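Long-range contacts in HpuA (Kingella denitrificans ATCC 33394, PDB 5EC6), which serves as a haemoglobin receptor, an outer-membrane lipoprotein that probably helps the bacterium take iron from host haemoglobin: residues L133-W141 / S149-A157; E277-V288 / A298-Y307. All blocks are in the same frame, centred on the assembly; numbering follows the deposited sequence.

Contact 1: residues L133-W141 / S149-A157; sequences LKSMQFGAW and SLFAGGTPA
Phe151 lays its ring across the backbone of Gly139, the partner directly opposite it in an antiparallel beta hairpin built from strands 136-142 and 148-154. The fit is one of bump and hollow: a glycine leaves a shallow groove in one strand, and an aromatic ring on the other fills it. The ring gets there because CG of Phe151 sits between its own backbone N and carbonyl carbon (chi1 69°), which tips the phenyl over the neighbouring strand. Gly139 CA then lies over the ring face, 4.1 Å from the centroid, and Gly139 N stands above the ring centre. CE1 and CZ of Phe151 come down on the bare Gly139 backbone, CE1 3.4 Å from Gly139 C. Beyond the hairpin, Tyr73 stacks on Phe151.

On the face of Met136, Phe138 and Ala140 the cross-strand touches are slighter. Ala152 CB rests against Phe138 CB at 3.8 Å, while the Phe138 ring, with a similar first torsion (chi1 73°), leads away from the hairpin toward Ile180 and Leu182 of strand 174-185. One pair further along, Ala140 CB touches CG and CD2 of Leu150, and at the far end Met136 CB leans on the carbonyl oxygen of Gly153. Gly154 faces Met136 across a non-hydrogen-bonded pair, and its CA lies 3.3 Å from Ser135 O in a CA-H...O contact.

Backbone bonds fix this register from Trp141 with Ser149 to Ser135 with Thr155, and the buried hydroxyl of Ser149 is held by Gln45 and Gly46. The Gln137 side chain leans forward along its own strand; its NE2 bonds Cys119 O, and OE1 accepts the Phe138 N-H at 3.1 Å in a bent bond, in the carbonyl plane and on a lone pair.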
ATOM      1  N   LEU A 133       4.892   1.275   5.944  1.00 27.26           N
ATOM      2  CA  LEU A 133       4.446  -0.035   5.518  1.00 24.79           C
ATOM      3  C   LEU A 133       5.669  -0.904   5.555  1.00 26.04           C
ATOM      4  O   LEU A 133       6.766  -0.389   5.273  1.00 26.88           O
ATOM      5  CB  LEU A 133       3.902   0.067   4.103  1.00 24.50           C
ATOM      6  CG  LEU A 133       2.739   1.025   3.962  1.00 25.65           C
ATOM      7  CD1 LEU A 133       2.451   1.251   2.485  1.00 28.94           C
ATOM      8  CD2 LEU A 133       1.527   0.486   4.613  1.00 25.35           C
ATOM      9  N   LYS A 134       5.514  -2.152   6.015  1.00 20.40           N
ATOM     10  CA  LYS A 134       6.595  -3.161   6.033  1.00 21.32           C
ATOM     11  C   LYS A 134       6.306  -4.385   5.208  1.00 19.85           C
ATOM     12  O   LYS A 134       7.215  -5.129   4.884  1.00 21.04           O
ATOM     13  CB  LYS A 134       6.907  -3.635   7.474  1.00 24.24           C
ATOM     14  CG  LYS A 134       7.130  -2.529   8.470  1.00 31.79           C
ATOM     15  CD  LYS A 134       8.441  -1.774   8.309  1.00 38.11           C
ATOM     16  CE  LYS A 134       8.592  -0.808   9.502  1.00 45.44           C
ATOM     17  NZ  LYS A 134       8.922   0.611   9.151  1.00 43.07           N
ATOM     18  N   SER A 135       5.049  -4.604   4.834  1.00 17.94           N
ATOM     19  CA  SER A 135       4.666  -5.822   4.131  1.00 16.39           C
ATOM     20  C   SER A 135       3.900  -5.600   2.803  1.00 16.37           C
ATOM     21  O   SER A 135       3.360  -6.539   2.220  1.00 16.43           O
ATOM     22  CB  SER A 135       3.789  -6.708   5.001  1.00 18.14           C
ATOM     23  OG  SER A 135       4.487  -7.109   6.181  1.00 19.92           O
ATOM     24  N   MET A 136       3.939  -4.382   2.317  1.00 16.82           N
ATOM     25  CA  MET A 136       3.251  -4.014   1.073  1.00 15.80           C
ATOM     26  C   MET A 136       3.863  -2.759   0.518  1.00 15.78           C
ATOM     27  O   MET A 136       4.574  -2.023   1.228  1.00 16.34           O
ATOM     28  CB  MET A 136       1.719  -3.864   1.299  1.00 16.75           C
ATOM     29  CG  MET A 136       1.408  -2.790   2.265  1.00 17.92           C
ATOM     30  SD  MET A 136      -0.345  -2.323   2.198  1.00 18.14           S
ATOM     31  CE  MET A 136      -0.407  -1.576   0.607  1.00 18.28           C
ATOM     32  N   GLN A 137       3.486  -2.437  -0.728  1.00 15.16           N
ATOM     33  CA  GLN A 137       3.765  -1.178  -1.365  1.00 17.49           C
ATOM     34  C   GLN A 137       2.539  -0.787  -2.161  1.00 17.22           C
ATOM     35  O   GLN A 137       1.723  -1.647  -2.516  1.00 17.74           O
ATOM     36  CB  GLN A 137       4.946  -1.285  -2.356  1.00 18.88           C
ATOM     37  CG  GLN A 137       6.251  -0.670  -1.890  1.00 22.29           C
ATOM     38  CD  GLN A 137       6.256   0.840  -1.765  1.00 24.47           C
ATOM     39  OE1 GLN A 137       5.245   1.486  -1.789  1.00 21.23           O
ATOM     40  NE2 GLN A 137       7.431   1.389  -1.555  1.00 27.03           N
ATOM     41  N   PHE A 138       2.411   0.507  -2.420  1.00 16.38           N
ATOM     42  CA  PHE A 138       1.399   0.984  -3.376  1.00 15.78           C
ATOM     43  C   PHE A 138       1.971   2.134  -4.155  1.00 16.59           C
ATOM     44  O   PHE A 138       2.927   2.782  -3.709  1.00 17.80           O
ATOM     45  CB  PHE A 138       0.042   1.310  -2.694  1.00 16.06           C
ATOM     46  CG  PHE A 138       0.030   2.559  -1.860  1.00 16.42           C
ATOM     47  CD1 PHE A 138       0.595   2.589  -0.575  1.00 18.74           C
ATOM     48  CD2 PHE A 138      -0.554   3.716  -2.331  1.00 18.37           C
ATOM     49  CE1 PHE A 138       0.551   3.721   0.203  1.00 19.80           C
ATOM     50  CE2 PHE A 138      -0.541   4.877  -1.575  1.00 19.50           C
ATOM     51  CZ  PHE A 138      -0.004   4.881  -0.313  1.00 20.41           C
ATOM     52  N   GLY A 139       1.380   2.379  -5.317  1.00 15.88           N
ATOM     53  CA  GLY A 139       1.920   3.371  -6.214  1.00 16.70           C
ATOM     54  C   GLY A 139       1.257   3.319  -7.548  1.00 17.10           C
ATOM     55  O   GLY A 139       0.080   2.936  -7.687  1.00 17.33           O
ATOM     56  N   ALA A 140       1.993   3.808  -8.563  1.00 16.66           N
ATOM     57  CA  ALA A 140       1.460   3.884  -9.934  1.00 17.48           C
ATOM     58  C   ALA A 140       2.592   3.818 -10.909  1.00 18.61           C
ATOM     59  O   ALA A 140       3.695   4.342 -10.633  1.00 18.97           O
ATOM     60  CB  ALA A 140       0.701   5.173 -10.156  1.00 18.57           C
ATOM     61  N   TRP A 141       2.288   3.233 -12.069  1.00 18.20           N
ATOM     62  CA  TRP A 141       3.160   3.283 -13.225  1.00 17.80           C
ATOM     63  C   TRP A 141       2.395   3.997 -14.346  1.00 20.84           C
ATOM     64  O   TRP A 141       1.190   3.780 -14.538  1.00 20.54           O
ATOM     65  CB  TRP A 141       3.550   1.890 -13.628  1.00 18.09           C
ATOM     66  CG  TRP A 141       4.330   1.736 -14.929  1.00 19.12           C
ATOM     67  CD1 TRP A 141       5.677   1.697 -15.079  1.00 19.54           C
ATOM     68  CD2 TRP A 141       3.767   1.492 -16.242  1.00 20.90           C
ATOM     69  NE1 TRP A 141       6.016   1.474 -16.410  1.00 21.12           N
ATOM     70  CE2 TRP A 141       4.849   1.326 -17.137  1.00 20.79           C
ATOM     71  CE3 TRP A 141       2.468   1.423 -16.733  1.00 21.06           C
ATOM     72  CZ2 TRP A 141       4.655   1.083 -18.493  1.00 21.52           C
ATOM     73  CZ3 TRP A 141       2.277   1.129 -18.096  1.00 20.24           C
ATOM     74  CH2 TRP A 141       3.370   0.972 -18.944  1.00 22.50           C
ATOM     75  N   SER A 149      -1.377   2.574 -14.646  1.00 17.71           N
ATOM     76  CA  SER A 149      -1.841   1.453 -13.823  1.00 17.97           C
ATOM     77  C   SER A 149      -1.447   1.685 -12.373  1.00 17.09           C
ATOM     78  O   SER A 149      -0.245   1.733 -12.051  1.00 16.86           O
ATOM     79  CB  SER A 149      -1.296   0.138 -14.324  1.00 18.09           C
ATOM     80  OG  SER A 149      -1.842  -0.913 -13.582  1.00 18.58           O
ATOM     81  N   LEU A 150      -2.451   1.925 -11.544  1.00 16.74           N
ATOM     82  CA  LEU A 150      -2.225   2.128 -10.104  1.00 15.97           C
ATOM     83  C   LEU A 150      -2.285   0.775  -9.440  1.00 16.56           C
ATOM     84  O   LEU A 150      -3.062  -0.107  -9.870  1.00 15.75           O
ATOM     85  CB  LEU A 150      -3.207   3.100  -9.519  1.00 17.26           C
ATOM     86  CG  LEU A 150      -3.239   4.484 -10.189  1.00 18.30           C
ATOM     87  CD1 LEU A 150      -4.434   4.601 -11.152  1.00 18.48           C
ATOM     88  CD2 LEU A 150      -3.112   5.671  -9.219  1.00 18.45           C
ATOM     89  N   PHE A 151      -1.429   0.567  -8.410  1.00 15.83           N
ATOM     90  CA  PHE A 151      -1.323  -0.742  -7.783  1.00 16.03           C
ATOM     91  C   PHE A 151      -1.167  -0.625  -6.272  1.00 15.46           C
ATOM     92  O   PHE A 151      -0.715   0.379  -5.718  1.00 14.76           O
ATOM     93  CB  PHE A 151      -0.124  -1.558  -8.322  1.00 15.91           C
ATOM     94  CG  PHE A 151       1.212  -0.999  -7.930  1.00 17.21           C
ATOM     95  CD1 PHE A 151       1.801  -0.004  -8.672  1.00 16.88           C
ATOM     96  CD2 PHE A 151       1.865  -1.491  -6.803  1.00 19.78           C
ATOM     97  CE1 PHE A 151       3.039   0.520  -8.277  1.00 19.44           C
ATOM     98  CE2 PHE A 151       3.064  -0.948  -6.404  1.00 20.31           C
ATOM     99  CZ  PHE A 151       3.645   0.034  -7.145  1.00 20.45           C
ATOM    100  N   ALA A 152      -1.554  -1.711  -5.621  1.00 15.01           N
ATOM    101  CA  ALA A 152      -1.248  -1.970  -4.198  1.00 14.46           C
ATOM    102  C   ALA A 152      -0.985  -3.469  -4.118  1.00 14.99           C
ATOM    103  O   ALA A 152      -1.792  -4.282  -4.543  1.00 14.85           O
ATOM    104  CB  ALA A 152      -2.376  -1.590  -3.260  1.00 14.64           C
ATOM    105  N   GLY A 153       0.196  -3.851  -3.634  1.00 14.98           N
ATOM    106  CA  GLY A 153       0.502  -5.262  -3.557  1.00 14.49           C
ATOM    107  C   GLY A 153       1.474  -5.593  -2.427  1.00 15.10           C
ATOM    108  O   GLY A 153       2.149  -4.719  -1.894  1.00 16.34           O
ATOM    109  N   GLY A 154       1.514  -6.847  -2.057  1.00 15.00           N
ATOM    110  CA  GLY A 154       2.295  -7.246  -0.870  1.00 15.47           C
ATOM    111  C   GLY A 154       2.020  -8.653  -0.440  1.00 15.75           C
ATOM    112  O   GLY A 154       1.466  -9.469  -1.176  1.00 16.45           O
ATOM    113  N   THR A 155       2.500  -8.935   0.771  1.00 16.21           N
ATOM    114  CA  THR A 155       2.320 -10.233   1.406  1.00 17.79           C
ATOM    115  C   THR A 155       0.909 -10.319   2.009  1.00 18.06           C
ATOM    116  O   THR A 155       0.619  -9.597   2.928  1.00 17.82           O
ATOM    117  CB  THR A 155       3.365 -10.360   2.528  1.00 19.41           C
ATOM    118  OG1 THR A 155       4.703 -10.405   1.942  1.00 19.33           O
ATOM    119  CG2 THR A 155       3.196 -11.613   3.334  1.00 22.34           C
ATOM    120  N   PRO A 156       0.077 -11.157   1.465  1.00 17.15           N
ATOM    121  CA  PRO A 156      -1.287 -11.212   1.990  1.00 19.52           C
ATOM    122  C   PRO A 156      -1.334 -11.689   3.425  1.00 18.88           C
ATOM    123  O   PRO A 156      -0.513 -12.520   3.884  1.00 20.16           O
ATOM    124  CB  PRO A 156      -2.010 -12.214   1.082  1.00 19.39           C
ATOM    125  CG  PRO A 156      -1.003 -12.782   0.211  1.00 22.30           C
ATOM    126  CD  PRO A 156       0.265 -12.051   0.327  1.00 18.60           C
ATOM    127  N   ALA A 157      -2.300 -11.167   4.152  1.00 17.64           N
ATOM    128  CA  ALA A 157      -2.541 -11.607   5.527  1.00 17.81           C
ATOM    129  C   ALA A 157      -3.084 -13.023   5.593  1.00 17.05           C
ATOM    130  O   ALA A 157      -4.167 -13.299   5.093  1.00 18.13           O
ATOM    131  CB  ALA A 157      -3.563 -10.667   6.199  1.00 16.86           C
TER

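Contact 2: residues E277-V288 / A298-Y307; sequences EHPSGGEIGGTV and ASFGGTRREY
Arg304 reaches across to the bend 279-282 and spreads its guanidinium flat over the backbone there, binding main-chain carbonyls instead of a carboxylate. NH2 donates to Pro279 O at 2.9 Å, almost straight and in the guanidinium plane; NH1 gives a more bent bond to Ser280 O at 3.0 Å. Gly282 CA lies 3.5 Å above the plane of the group, over its centre. A bend at chi3 (60°) turns the end of the side chain onto this surface, so two bonds at the edge and a glycine over one face limit its rotation.

Tyr307 meets the same loop further out. Its OH and His278 ND1 are 2.7 Å apart in a nearly linear hydrogen bond, with the two rings rim to rim and close to perpendicular. Pro279 CG sits over the tyrosine face, and a water links Tyr307 OH to Glu277 O.

Beyond the bend the segments become an antiparallel hairpin in which the ring of Phe300 covers Gly286. Gly286 CA is 4.0 Å from the ring centroid, and Gly286 N stands 3.5 Å above the ring plane, over its centre. Val288 CG2 approaches CE1 of the same ring.

In the beta barrel, strand 283-289 runs between 256-265 and 298-308, and the latter pairs in turn with 174-185. Ile284 packs on Leu264 of strand 256-265 and, past strand 298-308, on Tyr177 and Val179 of strand 174-185; Tyr177 also touches Arg304 and hydrogen-bonds Gly281 O, tying the loop to strand 174-185.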
ATOM      1  N   GLU A 277       1.108 -12.470  19.161  1.00 21.02           N
ATOM      2  CA  GLU A 277       1.151 -11.137  19.741  1.00 20.96           C
ATOM      3  C   GLU A 277       0.115 -10.241  19.047  1.00 22.58           C
ATOM      4  O   GLU A 277      -0.705  -9.587  19.725  1.00 24.52           O
ATOM      5  CB  GLU A 277       2.530 -10.501  19.597  1.00 24.41           C
ATOM      6  CG  GLU A 277       2.568  -9.104  20.168  1.00 27.22           C
ATOM      7  CD  GLU A 277       3.927  -8.439  20.017  1.00 32.54           C
ATOM      8  OE1 GLU A 277       4.681  -8.815  19.104  1.00 37.14           O
ATOM      9  OE2 GLU A 277       4.189  -7.485  20.759  1.00 38.89           O
ATOM     10  N   HIS A 278       0.205 -10.169  17.733  1.00 21.24           N
ATOM     11  CA  HIS A 278      -0.767  -9.414  16.890  1.00 21.26           C
ATOM     12  C   HIS A 278      -1.188 -10.283  15.742  1.00 19.31           C
ATOM     13  O   HIS A 278      -0.363 -10.982  15.098  1.00 19.95           O
ATOM     14  CB  HIS A 278      -0.157  -8.139  16.277  1.00 23.19           C
ATOM     15  CG  HIS A 278       0.274  -7.133  17.277  1.00 24.29           C
ATOM     16  ND1 HIS A 278      -0.588  -6.605  18.205  1.00 25.03           N
ATOM     17  CD2 HIS A 278       1.506  -6.638  17.572  1.00 26.35           C
ATOM     18  CE1 HIS A 278       0.080  -5.777  18.997  1.00 30.89           C
ATOM     19  NE2 HIS A 278       1.354  -5.798  18.641  1.00 27.93           N
ATOM     20  N   PRO A 279      -2.470 -10.222  15.368  1.00 17.22           N
ATOM     21  CA  PRO A 279      -2.972 -10.988  14.245  1.00 17.75           C
ATOM     22  C   PRO A 279      -2.365 -10.493  12.921  1.00 16.71           C
ATOM     23  O   PRO A 279      -1.788  -9.374  12.879  1.00 18.26           O
ATOM     24  CB  PRO A 279      -4.522 -10.734  14.298  1.00 17.93           C
ATOM     25  CG  PRO A 279      -4.701  -9.557  15.154  1.00 18.46           C
ATOM     26  CD  PRO A 279      -3.501  -9.394  16.031  1.00 18.10           C
ATOM     27  N   SER A 280      -2.543 -11.293  11.897  1.00 16.95           N
ATOM     28  CA  SER A 280      -2.283 -10.890  10.517  1.00 17.30           C
ATOM     29  C   SER A 280      -3.179  -9.718  10.166  1.00 17.20           C
ATOM     30  O   SER A 280      -4.157  -9.427  10.887  1.00 16.74           O
ATOM     31  CB  SER A 280      -2.497 -12.037   9.590  1.00 16.82           C
ATOM     32  OG  SER A 280      -3.839 -12.423   9.488  1.00 16.99           O
ATOM     33  N   GLY A 281      -2.860  -9.075   9.056  1.00 17.23           N
ATOM     34  CA  GLY A 281      -3.677  -7.945   8.568  1.00 18.03           C
ATOM     35  C   GLY A 281      -3.369  -6.621   9.172  1.00 18.11           C
ATOM     36  O   GLY A 281      -4.236  -5.745   9.262  1.00 15.88           O
ATOM     37  N   GLY A 282      -2.125  -6.425   9.600  1.00 14.86           N
ATOM     38  CA  GLY A 282      -1.692  -5.173  10.067  1.00 15.21           C
ATOM     39  C   GLY A 282      -1.547  -4.040   9.030  1.00 14.63           C
ATOM     40  O   GLY A 282      -1.288  -2.902   9.422  1.00 15.69           O
ATOM     41  N   GLU A 283      -1.641  -4.403   7.762  1.00 14.92           N
ATOM     42  CA  GLU A 283      -1.645  -3.461   6.668  1.00 14.79           C
ATOM     43  C   GLU A 283      -2.813  -3.737   5.734  1.00 15.61           C
ATOM     44  O   GLU A 283      -3.437  -4.811   5.766  1.00 15.32           O
ATOM     45  CB  GLU A 283      -0.286  -3.463   5.952  1.00 14.93           C
ATOM     46  CG  GLU A 283       0.802  -3.064   6.934  1.00 16.58           C
ATOM     47  CD  GLU A 283       2.219  -3.197   6.420  1.00 18.44           C
ATOM     48  OE1 GLU A 283       2.424  -3.586   5.280  1.00 18.24           O
ATOM     49  OE2 GLU A 283       3.159  -2.863   7.223  1.00 19.35           O
ATOM     50  N   ILE A 284      -3.115  -2.752   4.884  1.00 15.38           N
ATOM     51  CA  ILE A 284      -4.290  -2.798   4.036  1.00 14.24           C
ATOM     52  C   ILE A 284      -3.956  -2.048   2.753  1.00 14.96           C
ATOM     53  O   ILE A 284      -3.189  -1.111   2.787  1.00 16.03           O
ATOM     54  CB  ILE A 284      -5.529  -2.145   4.744  1.00 15.14           C
ATOM     55  CG1 ILE A 284      -6.827  -2.431   3.977  1.00 15.05           C
ATOM     56  CG2 ILE A 284      -5.364  -0.646   4.923  1.00 15.79           C
ATOM     57  CD1 ILE A 284      -8.065  -2.222   4.800  1.00 17.07           C
ATOM     58  N   GLY A 285      -4.497  -2.490   1.644  1.00 14.52           N
ATOM     59  CA  GLY A 285      -4.313  -1.758   0.379  1.00 14.25           C
ATOM     60  C   GLY A 285      -5.293  -2.190  -0.685  1.00 14.72           C
ATOM     61  O   GLY A 285      -5.984  -3.180  -0.530  1.00 14.52           O
ATOM     62  N   GLY A 286      -5.372  -1.410  -1.757  1.00 14.08           N
ATOM     63  CA  GLY A 286      -6.237  -1.748  -2.832  1.00 14.74           C
ATOM     64  C   GLY A 286      -6.294  -0.688  -3.903  1.00 15.87           C
ATOM     65  O   GLY A 286      -5.478   0.237  -3.922  1.00 15.76           O
ATOM     66  N   THR A 287      -7.290  -0.843  -4.781  1.00 14.77           N
ATOM     67  CA  THR A 287      -7.518   0.084  -5.881  1.00 15.45           C
ATOM     68  C   THR A 287      -8.980   0.513  -5.890  1.00 15.17           C
ATOM     69  O   THR A 287      -9.863  -0.190  -5.368  1.00 15.89           O
ATOM     70  CB  THR A 287      -7.142  -0.525  -7.252  1.00 16.05           C
ATOM     71  OG1 THR A 287      -7.877  -1.736  -7.468  1.00 17.64           O
ATOM     72  CG2 THR A 287      -5.636  -0.775  -7.325  1.00 15.84           C
ATOM     73  N   VAL A 288      -9.197   1.656  -6.529  1.00 15.21           N
ATOM     74  CA  VAL A 288     -10.558   2.144  -6.784  1.00 14.48           C
ATOM     75  C   VAL A 288     -10.624   2.529  -8.240  1.00 16.53           C
ATOM     76  O   VAL A 288      -9.834   3.339  -8.677  1.00 17.17           O
ATOM     77  CB  VAL A 288     -10.985   3.342  -5.897  1.00 15.45           C
ATOM     78  CG1 VAL A 288     -12.454   3.607  -6.115  1.00 17.38           C
ATOM     79  CG2 VAL A 288     -10.732   3.072  -4.434  1.00 14.90           C
ATOM     80  N   ALA A 298      -7.543   5.250  -8.376  1.00 16.50           N
ATOM     81  CA  ALA A 298      -6.668   5.420  -7.185  1.00 16.28           C
ATOM     82  C   ALA A 298      -6.110   4.084  -6.740  1.00 15.51           C
ATOM     83  O   ALA A 298      -6.770   3.046  -6.883  1.00 16.39           O
ATOM     84  CB  ALA A 298      -7.430   6.024  -6.032  1.00 16.40           C
ATOM     85  N   SER A 299      -4.928   4.125  -6.154  1.00 14.86           N
ATOM     86  CA  SER A 299      -4.492   3.080  -5.226  1.00 14.93           C
ATOM     87  C   SER A 299      -4.404   3.626  -3.819  1.00 14.97           C
ATOM     88  O   SER A 299      -4.416   4.820  -3.586  1.00 15.58           O
ATOM     89  CB  SER A 299      -3.157   2.469  -5.683  1.00 15.17           C
ATOM     90  OG  SER A 299      -2.142   3.474  -5.735  1.00 16.53           O
ATOM     91  N   PHE A 300      -4.352   2.735  -2.834  1.00 13.61           N
ATOM     92  CA  PHE A 300      -4.248   3.163  -1.458  1.00 14.44           C
ATOM     93  C   PHE A 300      -3.533   2.100  -0.639  1.00 14.57           C
ATOM     94  O   PHE A 300      -3.513   0.917  -1.014  1.00 14.31           O
ATOM     95  CB  PHE A 300      -5.615   3.521  -0.833  1.00 13.81           C
ATOM     96  CG  PHE A 300      -6.582   2.364  -0.752  1.00 14.14           C
ATOM     97  CD1 PHE A 300      -7.465   2.096  -1.792  1.00 14.51           C
ATOM     98  CD2 PHE A 300      -6.661   1.600   0.401  1.00 13.72           C
ATOM     99  CE1 PHE A 300      -8.332   1.038  -1.713  1.00 14.99           C
ATOM    100  CE2 PHE A 300      -7.539   0.518   0.471  1.00 14.64           C
ATOM    101  CZ  PHE A 300      -8.366   0.260  -0.572  1.00 15.16           C
ATOM    102  N   GLY A 301      -2.944   2.539   0.480  1.00 14.75           N
ATOM    103  CA  GLY A 301      -2.327   1.635   1.420  1.00 15.43           C
ATOM    104  C   GLY A 301      -2.233   2.276   2.772  1.00 14.81           C
ATOM    105  O   GLY A 301      -2.274   3.527   2.921  1.00 16.08           O
ATOM    106  N   GLY A 302      -2.088   1.441   3.794  1.00 14.25           N
ATOM    107  CA  GLY A 302      -1.915   1.974   5.126  1.00 14.88           C
ATOM    108  C   GLY A 302      -1.765   0.916   6.189  1.00 14.61           C
ATOM    109  O   GLY A 302      -1.635  -0.272   5.880  1.00 15.64           O
ATOM    110  N   THR A 303      -1.760   1.386   7.426  1.00 15.40           N
ATOM    111  CA  THR A 303      -1.385   0.585   8.577  1.00 16.32           C
ATOM    112  C   THR A 303      -2.530   0.529   9.576  1.00 15.75           C
ATOM    113  O   THR A 303      -3.312   1.473   9.719  1.00 17.00           O
ATOM    114  CB  THR A 303      -0.095   1.170   9.267  1.00 17.88           C
ATOM    115  OG1 THR A 303      -0.317   2.535   9.660  1.00 21.41           O
ATOM    116  CG2 THR A 303       1.094   1.042   8.338  1.00 21.96           C
ATOM    117  N   ARG A 304      -2.566  -0.557  10.328  1.00 16.18           N
ATOM    118  CA  ARG A 304      -3.565  -0.783  11.369  1.00 16.63           C
ATOM    119  C   ARG A 304      -3.247   0.083  12.584  1.00 17.88           C
ATOM    120  O   ARG A 304      -2.233  -0.112  13.251  1.00 20.36           O
ATOM    121  CB  ARG A 304      -3.564  -2.258  11.766  1.00 17.27           C
ATOM    122  CG  ARG A 304      -4.712  -2.666  12.683  1.00 17.47           C
ATOM    123  CD  ARG A 304      -4.912  -4.166  12.696  1.00 17.55           C
ATOM    124  NE  ARG A 304      -3.681  -4.811  13.171  1.00 17.50           N
ATOM    125  CZ  ARG A 304      -3.420  -6.099  12.995  1.00 16.75           C
ATOM    126  NH1 ARG A 304      -4.284  -6.885  12.445  1.00 17.86           N
ATOM    127  NH2 ARG A 304      -2.268  -6.582  13.466  1.00 18.79           N
ATOM    128  N   ARG A 305      -4.121   1.016  12.898  1.00 16.77           N
ATOM    129  CA  ARG A 305      -3.928   1.919  14.027  0.54 18.69           C
ATOM    130  C   ARG A 305      -4.423   1.271  15.316  1.00 19.24           C
ATOM    131  O   ARG A 305      -3.864   1.494  16.394  1.00 19.60           O
ATOM    132  CB  ARG A 305      -4.663   3.243  13.734  0.54 20.19           C
ATOM    133  CG  ARG A 305      -4.485   4.326  14.780  0.54 22.11           C
ATOM    134  CD  ARG A 305      -5.344   5.555  14.490  0.54 22.14           C
ATOM    135  NE  ARG A 305      -5.001   6.637  15.431  0.54 23.53           N
ATOM    136  CZ  ARG A 305      -5.423   6.705  16.699  0.54 25.37           C
ATOM    137  NH1 ARG A 305      -6.246   5.788  17.200  0.54 25.94           N
ATOM    138  NH2 ARG A 305      -5.003   7.694  17.486  0.54 27.75           N
ATOM    139  N   GLU A 306      -5.479   0.470  15.218  1.00 18.22           N
ATOM    140  CA  GLU A 306      -6.137  -0.070  16.406  1.00 18.62           C
ATOM    141  C   GLU A 306      -6.927  -1.276  15.971  1.00 17.10           C
ATOM    142  O   GLU A 306      -7.500  -1.310  14.858  1.00 17.46           O
ATOM    143  CB  GLU A 306      -7.040   0.965  17.038  1.00 20.84           C
ATOM    144  CG  GLU A 306      -7.662   0.504  18.334  1.00 22.11           C
ATOM    145  CD  GLU A 306      -8.458   1.571  19.060  1.00 25.87           C
ATOM    146  OE1 GLU A 306      -8.467   2.769  18.666  1.00 24.42           O
ATOM    147  OE2 GLU A 306      -9.090   1.192  20.098  1.00 29.11           O
ATOM    148  N   TYR A 307      -7.018  -2.247  16.866  1.00 17.31           N
ATOM    149  CA  TYR A 307      -7.936  -3.357  16.620  1.00 16.55           C
ATOM    150  C   TYR A 307      -8.448  -3.911  17.913  1.00 17.95           C
ATOM    151  O   TYR A 307      -7.831  -3.746  18.989  1.00 17.92           O
ATOM    152  CB  TYR A 307      -7.274  -4.471  15.781  1.00 17.37           C
ATOM    153  CG  TYR A 307      -6.179  -5.220  16.494  1.00 18.15           C
ATOM    154  CD1 TYR A 307      -4.856  -4.740  16.486  1.00 19.00           C
ATOM    155  CD2 TYR A 307      -6.450  -6.368  17.204  1.00 18.60           C
ATOM    156  CE1 TYR A 307      -3.842  -5.415  17.172  1.00 19.33           C
ATOM    157  CE2 TYR A 307      -5.460  -7.038  17.869  1.00 21.03           C
ATOM    158  CZ  TYR A 307      -4.164  -6.575  17.856  1.00 22.16           C
ATOM    159  OH  TYR A 307      -3.170  -7.268  18.530  1.00 23.46           O
TER
HETATM  160  O   HOH W   1      -3.834  -9.433  20.035  1.00 31.96           O

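In the fold
The two hairpins follow one another along the chain, with centres about 10 Å apart, and they pack directly together. Glu283 of contact 2 joins them: OE2 lies 2.7 Å from Lys134 N and OE1 2.9 Å from Ser135 N, probable hydrogen bonds that receive two successive backbone N-H groups at the entrance to contact 1. Further along, Ser299 OG hydrogen-bonds Gly139 O, while Ser299 CB packs on Phe151 O at 3.2 Å. Both hairpins repeat one principle, a phenylalanine ring seated over a cross-strand glycine. The structure is of the apo protein, and both contacts are buried.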